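Local coordinates for putative exported protein (Bacteroides fragilis NCTC 9343, PDB 3IEE), which is of unknown function but folds as an all-helical protein, and is probably a lipoprotein carried to the outside of the cell membrane, at residues N31-V36 against Q95-L100; E43-A48 against I65-V70; L234-T239 against F265-I270. All coordinates share one frame; numbering follows the deposited sequence.

The three contacts are spread over an elongated, all-helical chain, and none touches another. Interactions 1 and 2 both lie in the N-terminal DUF6845 region: interaction 1 joins helices 17-40 and 87-119, and interaction 2, nested within the loop it closes, sets the next helix, 43-56, against the linker 65-70. Their centres lie about 18 Å apart, their nearest atoms about 7 Å. Interaction 3 follows in series, within the DUF3829-like C-terminal region, and pairs helix 224-247 with the last helix, 255-268. Its centre is about 26 Å from that of interaction 1, across the middle of the chain, and about 28 Å from that of interaction 2. Interactions 1 and 2 thus join parts of the N-terminal region, and interaction 3 the C-terminal helical hairpin.

Interaction 1: N31-V36 against Q95-L100; sequences NTSLGV and QNYTGL
The phenol ring of Tyr97 reaches from helix 87-119 to helix 17-40, with Ser33 OG at its hydroxyl edge, near the ring plane, and Val36 approaching obliquely. Between these two segments the backbones stay well apart, the nearest CA atoms, those of Ser33 and Tyr97, being 9.7 Å from each other, and the length of the tyrosine spans the gap. Tyr97 OH comes to 2.8 Å from Ser33 OG. The serine hydroxyl stands beside its own backbone N (chi1 -66°) and is hydrogen-bonded to Tyr29 O one turn earlier, so a backbone carbonyl of its own helix holds it where the phenol arrives. One turn further on, Val36 points toward helix 87-119, and its CG1, anti to the backbone N (chi1 168°), lies 4.1 Å from Tyr97 CE1. All three residues are buried, and the bond to Tyr29 O gives the enclosed serine hydroxyl a polar partner within its own helix. Tyr29 and Leu37 of helix 17-40 also touch the tyrosine side chain, as does Ile147 of helix 123-162, while Val78 of the short helix 75-78 packs on both Val36 and Tyr97, placing the contact where four helices meet.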
loop_
_atom_site.group_PDB
_atom_site.type_symbol
_atom_site.label_atom_id
_atom_site.label_comp_id
_atom_site.label_asym_id
_atom_site.label_seq_id
_atom_site.Cartn_x
_atom_site.Cartn_y
_atom_site.Cartn_z
ATOM N N ASN A 31 10.444 5.126 -4.934
ATOM C CA ASN A 31 10.943 3.791 -4.636
ATOM C C ASN A 31 11.348 3.622 -3.184
ATOM O O ASN A 31 11.069 2.568 -2.574
ATOM C CB ASN A 31 12.113 3.437 -5.579
ATOM C CG ASN A 31 11.647 3.176 -7.018
ATOM O OD1 ASN A 31 10.511 2.733 -7.263
ATOM N ND2 ASN A 31 12.566 3.372 -7.967
ATOM N N THR A 32 11.966 4.645 -2.613
ATOM C CA THR A 32 12.290 4.617 -1.196
ATOM C C THR A 32 11.001 4.561 -0.367
ATOM O O THR A 32 10.909 3.809 0.606
ATOM C CB THR A 32 13.152 5.822 -0.791
ATOM O OG1 THR A 32 14.417 5.713 -1.468
ATOM C CG2 THR A 32 13.343 5.889 0.733
ATOM N N SER A 33 10.011 5.370 -0.771
ATOM C CA SER A 33 8.709 5.399 -0.091
ATOM C C SER A 33 8.008 4.049 -0.115
ATOM O O SER A 33 7.426 3.624 0.896
ATOM C CB SER A 33 7.746 6.438 -0.686
ATOM O OG SER A 33 8.161 7.794 -0.504
ATOM N N LEU A 34 8.073 3.360 -1.252
ATOM C CA LEU A 34 7.427 2.066 -1.400
ATOM C C LEU A 34 7.989 1.104 -0.365
ATOM O O LEU A 34 7.256 0.393 0.299
ATOM C CB LEU A 34 7.665 1.514 -2.817
ATOM C CG LEU A 34 6.958 0.180 -3.180
ATOM C CD1 LEU A 34 5.465 0.363 -3.214
ATOM C CD2 LEU A 34 7.438 -0.342 -4.569
ATOM N N GLY A 35 9.303 1.078 -0.251
ATOM C CA GLY A 35 9.967 0.205 0.731
ATOM C C GLY A 35 9.703 0.565 2.180
ATOM O O GLY A 35 9.437 -0.292 3.039
ATOM N N VAL A 36 9.742 1.855 2.461
ATOM C CA VAL A 36 9.517 2.382 3.803
ATOM C C VAL A 36 8.102 2.104 4.261
ATOM O O VAL A 36 7.850 1.644 5.388
ATOM C CB VAL A 36 9.800 3.904 3.920
ATOM C CG1 VAL A 36 9.269 4.421 5.236
ATOM C CG2 VAL A 36 11.322 4.207 3.783
ATOM N N GLN A 95 4.273 16.002 6.391
ATOM C CA GLN A 95 3.155 15.940 7.335
ATOM C C GLN A 95 2.598 14.528 7.468
ATOM O O GLN A 95 2.347 14.052 8.568
ATOM C CB GLN A 95 2.098 16.865 6.790
ATOM C CG GLN A 95 0.897 17.165 7.585
ATOM C CD GLN A 95 0.051 18.145 6.769
ATOM O OE1 GLN A 95 0.435 19.314 6.593
ATOM N NE2 GLN A 95 -1.047 17.645 6.184
ATOM N N ASN A 96 2.403 13.858 6.322
ATOM C CA ASN A 96 1.864 12.503 6.327
ATOM C C ASN A 96 2.881 11.518 6.947
ATOM O O ASN A 96 2.501 10.647 7.753
ATOM C CB ASN A 96 1.424 12.090 4.909
ATOM C CG ASN A 96 0.020 12.585 4.539
ATOM O OD1 ASN A 96 -1.012 12.035 4.978
ATOM N ND2 ASN A 96 -0.030 13.633 3.761
ATOM N N TYR A 97 4.150 11.613 6.585
ATOM C CA TYR A 97 5.169 10.739 7.207
ATOM C C TYR A 97 5.263 10.985 8.705
ATOM O O TYR A 97 5.353 10.036 9.502
ATOM C CB TYR A 97 6.512 10.929 6.526
ATOM C CG TYR A 97 6.717 10.020 5.350
ATOM C CD1 TYR A 97 6.783 8.633 5.525
ATOM C CD2 TYR A 97 6.777 10.529 4.041
ATOM C CE1 TYR A 97 6.959 7.761 4.481
ATOM C CE2 TYR A 97 6.965 9.665 2.979
ATOM C CZ TYR A 97 7.048 8.276 3.188
ATOM O OH TYR A 97 7.251 7.430 2.124
ATOM N N THR A 98 5.257 12.252 9.083
ATOM C CA THR A 98 5.371 12.612 10.513
ATOM C C THR A 98 4.189 12.006 11.285
ATOM O O THR A 98 4.387 11.373 12.346
ATOM C CB THR A 98 5.500 14.128 10.714
ATOM O OG1 THR A 98 6.714 14.570 10.096
ATOM C CG2 THR A 98 5.539 14.480 12.228
ATOM N N GLY A 99 2.991 12.173 10.734
ATOM C CA GLY A 99 1.772 11.605 11.305
ATOM C C GLY A 99 1.782 10.103 11.382
ATOM O O GLY A 99 1.329 9.500 12.376
ATOM N N LEU A 100 2.294 9.458 10.341
ATOM C CA LEU A 100 2.442 8.016 10.332
ATOM C C LEU A 100 3.378 7.527 11.437
ATOM O O LEU A 100 3.028 6.599 12.209
ATOM C CB LEU A 100 2.983 7.566 8.947
ATOM C CG LEU A 100 3.315 6.073 8.857
ATOM C CD1 LEU A 100 2.186 5.155 9.338
ATOM C CD2 LEU A 100 3.731 5.719 7.455
#

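Interaction 2: E43-A48 against I65-V70; sequences EKDVNA and IVPPAV. With EDO (1,2-ethanediol), chain D; EDO (1,2-ethanediol), chain C; EDO (1,2-ethanediol), chain I.
The first turns of helix 43-56 run beside an extended linker without regular structure, Asp45 and Pro67 having their CA atoms 6.0 Å apart and Ala48 and Val66 theirs 6.5 Å apart. Pro67 carries the contact. Its CB is directed toward the helix, and the ring rests against two side chains one turn apart: CB and CG meet the carboxylate of Asp45, with Pro67 CB 3.6 Å from Asp45 CG, and Pro67 CD sits 3.9 Å from Ala48 CB. The side chains of Asp45 and Pro67 cross obliquely, the aspartate CG standing beside its backbone N (chi1 -71°), which brings the carboxylate against Pro67 CB and CG. No direct hydrogen bond joins the segments; instead a water donates to Asp45 OD2 at 2.7 Å and, over a longer 3.2 Å, to Pro68 O, so that a polar bridge runs next to the apolar contact. Two ethanediol molecules, probably from the crystallisation liquor, lie by the linker; one accepts a nearly straight bond from Val66 N (172°), the other donates to Ile65 O. A third donates to Asn47 OD1 on another side of the helix. Beyond the two segments, Val66 packs on Phe111 and Ala69 on Arg104 and Tyr108, all of helix 87-119, and Arg104 NH2 is hydrogen-bonded to Val70 O. The linker thus lies on the surface between helices 43-56 and 87-119, an arrangement of an extended, proline-containing connection running over a helical bundle, with no regular pairing of backbones.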
loop_
_atom_site.group_PDB
_atom_site.type_symbol
_atom_site.label_atom_id
_atom_site.label_comp_id
_atom_site.label_asym_id
_atom_site.label_seq_id
_atom_site.Cartn_x
_atom_site.Cartn_y
_atom_site.Cartn_z
ATOM N N GLU A 43 0.645 -4.785 6.986
ATOM C CA GLU A 43 -0.768 -4.902 7.375
ATOM C C GLU A 43 -1.066 -6.218 8.115
ATOM O O GLU A 43 -1.841 -6.237 9.047
ATOM C CB GLU A 43 -1.681 -4.801 6.165
ATOM C CG GLU A 43 -1.668 -3.448 5.410
ATOM C CD GLU A 43 -0.402 -3.163 4.577
ATOM O OE1 GLU A 43 0.451 -4.074 4.270
ATOM O OE2 GLU A 43 -0.309 -1.983 4.199
ATOM N N LYS A 44 -0.491 -7.333 7.656
ATOM C CA LYS A 44 -0.731 -8.596 8.375
ATOM C C LYS A 44 -0.154 -8.619 9.816
ATOM O O LYS A 44 -0.762 -9.244 10.709
ATOM C CB LYS A 44 -0.291 -9.804 7.528
ATOM C CG LYS A 44 -1.415 -10.246 6.540
ATOM C CD LYS A 44 -0.936 -11.337 5.559
ATOM C CE LYS A 44 -1.283 -12.730 5.978
ATOM N NZ LYS A 44 -0.836 -13.669 4.897
ATOM N N ASP A 45 0.989 -7.953 10.037
ATOM C CA ASP A 45 1.590 -7.815 11.366
ATOM C C ASP A 45 0.706 -6.954 12.253
ATOM O O ASP A 45 0.457 -7.291 13.423
ATOM C CB ASP A 45 2.998 -7.233 11.326
ATOM C CG ASP A 45 4.038 -8.214 10.747
ATOM O OD1 ASP A 45 3.651 -9.326 10.364
ATOM O OD2 ASP A 45 5.237 -7.857 10.682
ATOM N N VAL A 46 0.201 -5.848 11.701
ATOM C CA VAL A 46 -0.710 -5.024 12.464
ATOM C C VAL A 46 -1.990 -5.795 12.845
ATOM O O VAL A 46 -2.427 -5.727 13.998
ATOM C CB VAL A 46 -1.040 -3.721 11.707
ATOM C CG1 VAL A 46 -2.100 -2.884 12.471
ATOM C CG2 VAL A 46 0.262 -2.897 11.455
ATOM N N ASN A 47 -2.575 -6.531 11.888
ATOM C CA ASN A 47 -3.713 -7.438 12.126
ATOM C C ASN A 47 -3.432 -8.444 13.270
ATOM O O ASN A 47 -4.303 -8.702 14.133
ATOM C CB ASN A 47 -4.031 -8.259 10.868
ATOM C CG ASN A 47 -4.667 -7.437 9.739
ATOM O OD1 ASN A 47 -5.037 -6.287 9.941
ATOM N ND2 ASN A 47 -4.794 -8.046 8.552
ATOM N N ALA A 48 -2.217 -9.007 13.222
ATOM C CA ALA A 48 -1.722 -9.947 14.233
ATOM C C ALA A 48 -1.629 -9.328 15.628
ATOM O O ALA A 48 -1.975 -10.003 16.636
ATOM C CB ALA A 48 -0.350 -10.542 13.805
ATOM N N ILE A 65 3.374 -15.326 19.719
ATOM C CA ILE A 65 4.469 -14.369 19.689
ATOM C C ILE A 65 4.060 -13.300 18.685
ATOM O O ILE A 65 3.922 -13.571 17.512
ATOM C CB ILE A 65 5.825 -15.020 19.295
ATOM C CG1 ILE A 65 6.191 -16.171 20.252
ATOM C CG2 ILE A 65 6.977 -13.942 19.238
ATOM C CD1 ILE A 65 7.547 -16.854 19.921
ATOM N N VAL A 66 3.748 -12.096 19.140
ATOM C CA VAL A 66 3.321 -11.060 18.181
ATOM C C VAL A 66 4.563 -10.500 17.508
ATOM O O VAL A 66 5.624 -10.401 18.151
ATOM C CB VAL A 66 2.521 -9.909 18.802
ATOM C CG1 VAL A 66 1.110 -10.360 19.098
ATOM C CG2 VAL A 66 3.229 -9.372 20.043
ATOM N N PRO A 67 4.442 -10.157 16.213
ATOM C CA PRO A 67 5.576 -9.593 15.466
ATOM C C PRO A 67 6.035 -8.277 16.117
ATOM O O PRO A 67 5.221 -7.422 16.446
ATOM C CB PRO A 67 5.028 -9.372 14.055
ATOM C CG PRO A 67 3.586 -9.512 14.131
ATOM C CD PRO A 67 3.236 -10.287 15.365
ATOM N N PRO A 68 7.336 -8.134 16.342
ATOM C CA PRO A 68 7.901 -6.908 16.932
ATOM C C PRO A 68 7.893 -5.747 15.911
ATOM O O PRO A 68 7.867 -5.973 14.697
ATOM C CB PRO A 68 9.334 -7.327 17.234
ATOM C CG PRO A 68 9.641 -8.335 16.167
ATOM C CD PRO A 68 8.381 -9.116 15.977
ATOM N N ALA A 69 7.870 -4.513 16.391
ATOM C CA ALA A 69 7.885 -3.368 15.471
ATOM C C ALA A 69 9.330 -3.187 15.041
ATOM O O ALA A 69 10.206 -2.970 15.908
ATOM C CB ALA A 69 7.387 -2.098 16.158
ATOM N N VAL A 70 9.578 -3.280 13.741
ATOM C CA VAL A 70 10.929 -3.015 13.205
ATOM C C VAL A 70 11.315 -1.527 13.316
ATOM O O VAL A 70 10.469 -0.637 13.253
ATOM C CB VAL A 70 11.097 -3.503 11.722
ATOM C CG1 VAL A 70 10.859 -5.042 11.645
ATOM C CG2 VAL A 70 10.206 -2.703 10.734
HETATM C C1 EDO D . 6.927 -12.492 13.556
HETATM O O1 EDO D . 5.659 -12.598 12.884
HETATM C C2 EDO D . 6.836 -13.086 14.968
HETATM O O2 EDO D . 5.522 -13.624 15.249
HETATM C C1 EDO C . -3.557 -2.886 9.086
HETATM O O1 EDO C . -4.519 -3.741 8.422
HETATM C C2 EDO C . -3.950 -1.414 8.924
HETATM O O2 EDO C . -2.975 -0.547 9.533
HETATM C C1 EDO I . 5.140 -11.829 22.387
HETATM O O1 EDO I . 3.795 -11.737 21.923
HETATM C C2 EDO I . 5.111 -12.503 23.757
HETATM O O2 EDO I . 4.094 -13.515 23.752
HETATM O O HOH W 1 5.787 -5.790 12.311
#

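Interaction 3: L234-T239 against F265-I270; sequences LSQVET and FETSII
Two antiparallel helices, 224-247 and 255-268, are joined by a short connection as a helical hairpin in the DUF3829-like C-terminal region, and this contact brings the middle of the first against the C-terminal end of the second. The approach is close: the CA atoms of Gln236 and Ser268 are 5.4 Å apart, a spacing that the small serine side chain permits. Here the two CB atoms meet, Gln236 CB lying 3.7 Å from Ser268 CB. Beyond it the glutamine chain is extended (chi2 179°) and runs toward the backbone at Thr267 and Ser268, where the modelled amide is too close, and probably turned over, for its exact position to be trusted. Thr267, an exposed residue, lies next to the end of the glutamine, its own hydroxyl hydrogen-bonded back to Ala264 O. Ser268, which is buried, also touches Met182 of helix 169-189, and the neighbouring Val237 faces helix 197-215 through Leu207, so further helices back the hairpin. The serine hydroxyl turns back to its own helix: with OG between the backbone N and the carbonyl carbon (chi1 75°), Ser268 OG donates to a lone pair of Phe265 O at 2.6 Å, in the carbonyl plane, with a C=O...donor angle of 135°.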
loop_
_atom_site.group_PDB
_atom_site.type_symbol
_atom_site.label_atom_id
_atom_site.label_comp_id
_atom_site.label_asym_id
_atom_site.label_seq_id
_atom_site.Cartn_x
_atom_site.Cartn_y
_atom_site.Cartn_z
ATOM N N LEU A 234 -2.028 -8.195 -18.837
ATOM C CA LEU A 234 -3.404 -7.689 -18.927
ATOM C C LEU A 234 -4.442 -8.766 -18.563
ATOM O O LEU A 234 -5.446 -8.488 -17.914
ATOM C CB LEU A 234 -3.695 -7.161 -20.326
ATOM C CG LEU A 234 -2.956 -5.927 -20.807
ATOM C CD1 LEU A 234 -3.533 -5.377 -22.112
ATOM C CD2 LEU A 234 -2.949 -4.878 -19.716
ATOM N N SER A 235 -4.204 -9.974 -19.055
ATOM C CA SER A 235 -5.084 -11.107 -18.745
ATOM C C SER A 235 -5.113 -11.384 -17.247
ATOM O O SER A 235 -6.189 -11.625 -16.657
ATOM C CB SER A 235 -4.652 -12.342 -19.554
ATOM O OG SER A 235 -5.527 -13.440 -19.321
ATOM N N GLN A 236 -3.966 -11.266 -16.609
ATOM C CA GLN A 236 -3.862 -11.481 -15.168
ATOM C C GLN A 236 -4.512 -10.371 -14.340
ATOM O O GLN A 236 -5.084 -10.618 -13.259
ATOM C CB GLN A 236 -2.406 -11.662 -14.799
ATOM C CG GLN A 236 -1.950 -12.961 -15.371
ATOM C CD GLN A 236 -0.517 -13.239 -15.081
ATOM O OE1 GLN A 236 -0.120 -13.215 -13.918
ATOM N NE2 GLN A 236 0.275 -13.522 -16.114
ATOM N N VAL A 237 -4.425 -9.158 -14.848
ATOM C CA VAL A 237 -5.129 -8.047 -14.211
ATOM C C VAL A 237 -6.632 -8.296 -14.232
ATOM O O VAL A 237 -7.330 -8.116 -13.240
ATOM C CB VAL A 237 -4.798 -6.682 -14.852
ATOM C CG1 VAL A 237 -5.703 -5.594 -14.229
ATOM C CG2 VAL A 237 -3.293 -6.388 -14.745
ATOM N N GLU A 238 -7.144 -8.730 -15.361
ATOM C CA GLU A 238 -8.543 -9.050 -15.492
ATOM C C GLU A 238 -8.963 -10.167 -14.511
ATOM O O GLU A 238 -10.001 -10.066 -13.844
ATOM C CB GLU A 238 -8.846 -9.367 -16.932
ATOM C CG GLU A 238 -10.336 -9.608 -17.171
ATOM C CD GLU A 238 -10.798 -9.341 -18.568
ATOM O OE1 GLU A 238 -10.062 -8.776 -19.376
ATOM O OE2 GLU A 238 -11.955 -9.718 -18.869
ATOM N N THR A 239 -8.139 -11.204 -14.395
ATOM C CA THR A 239 -8.379 -12.261 -13.399
ATOM C C THR A 239 -8.427 -11.707 -11.981
ATOM O O THR A 239 -9.268 -12.096 -11.149
ATOM C CB THR A 239 -7.264 -13.319 -13.525
ATOM O OG1 THR A 239 -7.391 -13.902 -14.828
ATOM C CG2 THR A 239 -7.329 -14.406 -12.440
ATOM N N PHE A 265 -1.683 -11.093 -7.809
ATOM C CA PHE A 265 -0.853 -9.925 -8.076
ATOM C C PHE A 265 0.586 -10.331 -8.423
ATOM O O PHE A 265 1.134 -9.943 -9.465
ATOM C CB PHE A 265 -0.904 -8.990 -6.868
ATOM C CG PHE A 265 0.134 -7.943 -6.888
ATOM C CD1 PHE A 265 0.088 -6.930 -7.842
ATOM C CD2 PHE A 265 1.221 -7.993 -6.008
ATOM C CE1 PHE A 265 1.055 -5.953 -7.898
ATOM C CE2 PHE A 265 2.221 -6.977 -6.048
ATOM C CZ PHE A 265 2.140 -5.982 -7.011
ATOM N N GLU A 266 1.196 -11.131 -7.555
ATOM C CA GLU A 266 2.588 -11.557 -7.760
ATOM C C GLU A 266 2.784 -12.288 -9.077
ATOM O O GLU A 266 3.804 -12.093 -9.742
ATOM C CB GLU A 266 3.035 -12.455 -6.605
ATOM C CG GLU A 266 3.137 -11.753 -5.281
ATOM C CD GLU A 266 4.344 -10.835 -5.162
ATOM O OE1 GLU A 266 5.363 -11.075 -5.862
ATOM O OE2 GLU A 266 4.267 -9.861 -4.366
ATOM N N THR A 267 1.817 -13.116 -9.470
ATOM C CA THR A 267 1.933 -13.830 -10.724
ATOM C C THR A 267 1.882 -12.850 -11.902
ATOM O O THR A 267 2.537 -13.058 -12.912
ATOM C CB THR A 267 0.852 -14.920 -10.857
ATOM O OG1 THR A 267 -0.444 -14.327 -10.738
ATOM C CG2 THR A 267 1.007 -15.922 -9.777
ATOM N N SER A 268 1.123 -11.763 -11.769
ATOM C CA SER A 268 0.958 -10.825 -12.901
ATOM C C SER A 268 2.269 -10.116 -13.203
ATOM O O SER A 268 2.563 -9.830 -14.362
ATOM C CB SER A 268 -0.140 -9.796 -12.621
ATOM O OG SER A 268 0.320 -8.837 -11.698
ATOM N N ILE A 269 3.034 -9.818 -12.167
ATOM C CA ILE A 269 4.269 -9.034 -12.344
ATOM C C ILE A 269 5.531 -9.912 -12.580
ATOM O O ILE A 269 6.640 -9.389 -12.684
ATOM C CB ILE A 269 4.475 -8.017 -11.191
ATOM C CG1 ILE A 269 4.672 -8.718 -9.838
ATOM C CG2 ILE A 269 3.305 -7.035 -11.135
ATOM C CD1 ILE A 269 5.095 -7.773 -8.719
ATOM N N ILE A 270 5.351 -11.228 -12.678
ATOM C CA ILE A 270 6.465 -12.169 -12.895
ATOM C C ILE A 270 7.080 -11.992 -14.291
ATOM O O ILE A 270 6.569 -11.234 -15.136
ATOM C CB ILE A 270 6.017 -13.656 -12.704
ATOM O OXT ILE A 270 8.123 -12.597 -14.602
#